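Local coordinates for E3 SUMO-protein ligase SIZ1 (Saccharomyces cerevisiae, PDB 3I2D) that acts as an E3 ligase of the PIAS family that mediates attachment of SUMO to septins and to PCNA, at residues H117-L129 with E135-C147. Sequence-based numbering, arbitrary orientation.
Sequences HRLYLFSGMINPL and EPIQFPFPNELRC
Ser-123 and Phe-139 meet where the two antiparallel sheets of the PINIT domain are linked: 117-125 is an inner strand of one sheet, and the chain after Glu-135 runs beside its last residues before entering the other sheet as strand 143-147. CB of Ser-123 sits over the middle of the Phe-139 ring, 3.3 Å from its centroid and 9° off the normal, a CH-pi contact. The carbonyl O of Leu-121 meets the ring edge in plane, 3.5 Å from CZ of Phe-139. A leucine in place of Phe-139 would probably lose the flat face under Ser-123 and leave a gap beside Leu-121. Two hydrogen bonds place the pair, one of them backbone to backbone: Gln-138 N donates to Ser-123 O (2.8 Å), while the side-chain OG of Ser-123, trans to its own backbone N (chi1 177°), turns to give a hydrogen bond to Gln-138 O at 3.0 Å. Both donors stand above the carbonyl planes of their acceptors.

To one side, CD1 of Ile-137 packs against CE2 of Phe-122 (3.5 Å), whose ring also meets that of Phe-68. Between the sheets, Leu-121 CD2 reaches both methyls of Leu-145, a residue that also touches Val-184 on strand 182-191. Farther along, the chain leading toward Leu-145 is held by Asn-143, whose ND2 donates almost straight (163°) to Pro-140 O, 2.9 Å away and in the plane of the amide.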
# COMPACT_ATOMS: atom_id res chain seq x y z
N HIS A 117 14.04 -0.70 -7.54
CA HIS A 117 13.19 -0.43 -8.69
C HIS A 117 12.75 -1.70 -9.37
O HIS A 117 13.49 -2.68 -9.41
CB HIS A 117 13.91 0.45 -9.69
CG HIS A 117 14.13 1.85 -9.19
ND1 HIS A 117 15.04 2.15 -8.20
CD2 HIS A 117 13.49 3.00 -9.49
CE1 HIS A 117 14.95 3.43 -7.91
NE2 HIS A 117 14.02 3.97 -8.67
N ARG A 118 11.54 -1.69 -9.91
CA ARG A 118 11.02 -2.89 -10.56
C ARG A 118 10.07 -2.55 -11.69
O ARG A 118 9.45 -1.49 -11.69
CB ARG A 118 10.31 -3.76 -9.53
CG ARG A 118 11.08 -3.89 -8.23
CD ARG A 118 11.31 -5.33 -7.88
NE ARG A 118 11.95 -6.06 -8.97
CZ ARG A 118 12.11 -7.38 -8.98
NH1 ARG A 118 11.69 -8.11 -7.96
NH2 ARG A 118 12.69 -7.96 -10.03
N LEU A 119 9.96 -3.45 -12.66
CA LEU A 119 9.08 -3.24 -13.81
C LEU A 119 7.74 -3.95 -13.56
O LEU A 119 7.66 -5.18 -13.62
CB LEU A 119 9.73 -3.79 -15.06
CG LEU A 119 9.36 -3.21 -16.42
CD1 LEU A 119 9.25 -4.37 -17.38
CD2 LEU A 119 8.05 -2.42 -16.36
N TYR A 120 6.70 -3.18 -13.28
CA TYR A 120 5.39 -3.76 -13.00
C TYR A 120 4.43 -3.63 -14.17
O TYR A 120 4.41 -2.63 -14.88
CB TYR A 120 4.77 -3.09 -11.77
CG TYR A 120 5.29 -3.59 -10.44
CD1 TYR A 120 6.37 -4.48 -10.36
CD2 TYR A 120 4.68 -3.19 -9.24
CE1 TYR A 120 6.82 -4.97 -9.14
CE2 TYR A 120 5.13 -3.67 -8.01
CZ TYR A 120 6.19 -4.56 -7.97
OH TYR A 120 6.61 -5.05 -6.76
N LEU A 121 3.63 -4.66 -14.38
CA LEU A 121 2.65 -4.57 -15.43
C LEU A 121 1.31 -4.40 -14.72
O LEU A 121 0.99 -5.13 -13.77
CB LEU A 121 2.65 -5.84 -16.26
CG LEU A 121 1.63 -5.87 -17.40
CD1 LEU A 121 1.83 -4.67 -18.32
CD2 LEU A 121 1.78 -7.18 -18.14
N PHE A 122 0.55 -3.39 -15.13
CA PHE A 122 -0.75 -3.11 -14.53
C PHE A 122 -1.84 -3.41 -15.54
O PHE A 122 -1.60 -3.43 -16.74
CB PHE A 122 -0.89 -1.64 -14.12
CG PHE A 122 -0.08 -1.26 -12.92
CD1 PHE A 122 1.30 -1.14 -13.00
CD2 PHE A 122 -0.70 -1.04 -11.70
CE1 PHE A 122 2.04 -0.81 -11.90
CE2 PHE A 122 0.04 -0.70 -10.58
CZ PHE A 122 1.42 -0.58 -10.69
N SER A 123 -3.05 -3.63 -15.03
CA SER A 123 -4.18 -3.90 -15.88
C SER A 123 -5.39 -3.27 -15.26
O SER A 123 -5.53 -3.26 -14.05
CB SER A 123 -4.39 -5.39 -16.03
OG SER A 123 -5.53 -5.66 -16.81
N GLY A 124 -6.28 -2.74 -16.08
CA GLY A 124 -7.49 -2.13 -15.58
C GLY A 124 -8.54 -2.21 -16.66
O GLY A 124 -8.21 -2.47 -17.81
N MET A 125 -9.80 -2.01 -16.32
CA MET A 125 -10.83 -2.06 -17.35
C MET A 125 -11.00 -0.69 -18.00
O MET A 125 -10.79 0.33 -17.36
CB MET A 125 -12.18 -2.48 -16.76
CG MET A 125 -12.16 -3.73 -15.93
SD MET A 125 -13.80 -3.99 -15.25
CE MET A 125 -14.17 -5.57 -15.96
N ILE A 126 -11.37 -0.67 -19.28
CA ILE A 126 -11.59 0.57 -19.99
C ILE A 126 -12.87 1.22 -19.43
O ILE A 126 -12.98 2.44 -19.36
CB ILE A 126 -11.71 0.32 -21.50
CG1 ILE A 126 -10.32 0.22 -22.12
CG2 ILE A 126 -12.45 1.45 -22.17
CD1 ILE A 126 -9.43 -0.84 -21.53
N ASN A 127 -13.82 0.40 -19.02
CA ASN A 127 -15.07 0.90 -18.47
C ASN A 127 -15.29 0.24 -17.13
O ASN A 127 -16.08 -0.69 -17.01
CB ASN A 127 -16.24 0.59 -19.41
CG ASN A 127 -16.33 1.57 -20.57
OD1 ASN A 127 -16.79 2.70 -20.40
ND2 ASN A 127 -15.88 1.15 -21.76
N PRO A 128 -14.58 0.70 -16.09
CA PRO A 128 -14.72 0.12 -14.75
C PRO A 128 -16.01 0.52 -14.04
O PRO A 128 -16.68 1.49 -14.42
CB PRO A 128 -13.50 0.65 -14.01
CG PRO A 128 -13.29 1.99 -14.65
CD PRO A 128 -13.49 1.69 -16.12
N LEU A 129 -16.35 -0.25 -13.02
CA LEU A 129 -17.54 0.04 -12.23
C LEU A 129 -17.35 1.45 -11.70
O LEU A 129 -18.19 2.33 -11.92
CB LEU A 129 -17.67 -0.95 -11.06
CG LEU A 129 -18.40 -2.28 -11.29
CD1 LEU A 129 -17.79 -3.07 -12.45
CD2 LEU A 129 -18.35 -3.08 -9.99
N GLU A 135 -8.70 3.86 -10.84
CA GLU A 135 -8.74 2.51 -11.38
C GLU A 135 -8.29 1.38 -10.45
O GLU A 135 -7.27 1.48 -9.78
CB GLU A 135 -7.89 2.48 -12.65
CG GLU A 135 -8.06 1.24 -13.51
CD GLU A 135 -9.16 1.39 -14.55
OE1 GLU A 135 -10.17 2.05 -14.27
OE2 GLU A 135 -9.01 0.83 -15.65
N PRO A 136 -9.08 0.29 -10.37
CA PRO A 136 -8.66 -0.82 -9.50
C PRO A 136 -7.75 -1.66 -10.37
O PRO A 136 -7.96 -1.73 -11.58
CB PRO A 136 -9.96 -1.57 -9.21
CG PRO A 136 -11.07 -0.63 -9.70
CD PRO A 136 -10.45 0.09 -10.86
N ILE A 137 -6.75 -2.29 -9.79
CA ILE A 137 -5.90 -3.13 -10.62
C ILE A 137 -6.67 -4.41 -10.88
O ILE A 137 -6.98 -5.15 -9.95
CB ILE A 137 -4.59 -3.46 -9.93
CG1 ILE A 137 -3.74 -2.19 -9.82
CG2 ILE A 137 -3.87 -4.56 -10.68
CD1 ILE A 137 -2.53 -2.33 -8.91
N GLN A 138 -6.99 -4.67 -12.13
CA GLN A 138 -7.74 -5.86 -12.46
C GLN A 138 -7.43 -6.46 -13.82
O GLN A 138 -7.75 -5.86 -14.85
CB GLN A 138 -9.22 -5.57 -12.38
CG GLN A 138 -10.06 -6.82 -12.31
CD GLN A 138 -11.53 -6.51 -12.39
OE1 GLN A 138 -12.03 -6.11 -13.44
NE2 GLN A 138 -12.24 -6.68 -11.27
N PHE A 139 -6.81 -7.64 -13.80
CA PHE A 139 -6.47 -8.40 -14.99
C PHE A 139 -7.64 -9.30 -15.39
O PHE A 139 -8.43 -9.72 -14.56
CB PHE A 139 -5.28 -9.30 -14.70
CG PHE A 139 -3.97 -8.60 -14.71
CD1 PHE A 139 -3.64 -7.70 -13.71
CD2 PHE A 139 -3.07 -8.82 -15.75
CE1 PHE A 139 -2.42 -7.03 -13.75
CE2 PHE A 139 -1.87 -8.15 -15.79
CZ PHE A 139 -1.54 -7.26 -14.79
N PRO A 140 -7.78 -9.61 -16.69
CA PRO A 140 -8.89 -10.49 -17.03
C PRO A 140 -8.57 -11.92 -16.59
O PRO A 140 -7.41 -12.32 -16.61
CB PRO A 140 -8.97 -10.36 -18.55
CG PRO A 140 -7.55 -10.10 -18.94
CD PRO A 140 -7.13 -9.08 -17.90
N PHE A 141 -9.58 -12.68 -16.18
CA PHE A 141 -9.42 -14.06 -15.75
C PHE A 141 -10.24 -14.96 -16.65
O PHE A 141 -11.38 -14.66 -16.98
CB PHE A 141 -9.91 -14.22 -14.31
CG PHE A 141 -9.70 -15.59 -13.75
CD1 PHE A 141 -8.55 -15.90 -13.03
CD2 PHE A 141 -10.68 -16.59 -13.92
CE1 PHE A 141 -8.36 -17.17 -12.48
CE2 PHE A 141 -10.50 -17.87 -13.37
CZ PHE A 141 -9.34 -18.16 -12.66
N PRO A 142 -9.67 -16.09 -17.09
CA PRO A 142 -8.32 -16.60 -16.80
C PRO A 142 -7.28 -15.94 -17.71
O PRO A 142 -7.60 -15.38 -18.76
CB PRO A 142 -8.46 -18.09 -17.09
CG PRO A 142 -9.35 -18.05 -18.35
CD PRO A 142 -10.40 -17.00 -18.00
N ASN A 143 -6.01 -16.01 -17.31
CA ASN A 143 -4.97 -15.43 -18.14
C ASN A 143 -3.64 -16.10 -17.89
O ASN A 143 -3.45 -16.82 -16.92
CB ASN A 143 -4.84 -13.92 -17.88
CG ASN A 143 -4.07 -13.58 -16.60
OD1 ASN A 143 -2.89 -13.90 -16.48
ND2 ASN A 143 -4.73 -12.92 -15.66
N GLU A 144 -2.72 -15.89 -18.81
CA GLU A 144 -1.38 -16.42 -18.67
C GLU A 144 -0.45 -15.36 -19.19
O GLU A 144 -0.53 -14.98 -20.36
CB GLU A 144 -1.18 -17.70 -19.46
CG GLU A 144 0.24 -18.16 -19.36
CD GLU A 144 0.43 -19.57 -19.83
OE1 GLU A 144 -0.22 -20.47 -19.25
OE2 GLU A 144 1.23 -19.77 -20.78
N LEU A 145 0.43 -14.88 -18.32
CA LEU A 145 1.38 -13.85 -18.69
C LEU A 145 2.77 -14.44 -18.86
O LEU A 145 3.24 -15.22 -18.02
CB LEU A 145 1.42 -12.76 -17.62
CG LEU A 145 2.28 -11.54 -17.91
CD1 LEU A 145 1.73 -10.75 -19.09
CD2 LEU A 145 2.31 -10.67 -16.67
N ARG A 146 3.42 -14.06 -19.95
CA ARG A 146 4.76 -14.53 -20.25
C ARG A 146 5.65 -13.36 -20.60
O ARG A 146 5.23 -12.41 -21.27
CB ARG A 146 4.75 -15.51 -21.42
CG ARG A 146 4.44 -16.93 -21.04
CD ARG A 146 4.31 -17.82 -22.28
NE ARG A 146 4.00 -19.19 -21.88
CZ ARG A 146 4.88 -20.01 -21.31
NH1 ARG A 146 6.12 -19.62 -21.09
NH2 ARG A 146 4.50 -21.23 -20.94
N CYS A 147 6.88 -13.42 -20.12
CA CYS A 147 7.87 -12.40 -20.41
C CYS A 147 9.05 -13.16 -21.00
O CYS A 147 9.63 -14.02 -20.33
CB CYS A 147 8.31 -11.66 -19.16
SG CYS A 147 9.28 -10.22 -19.57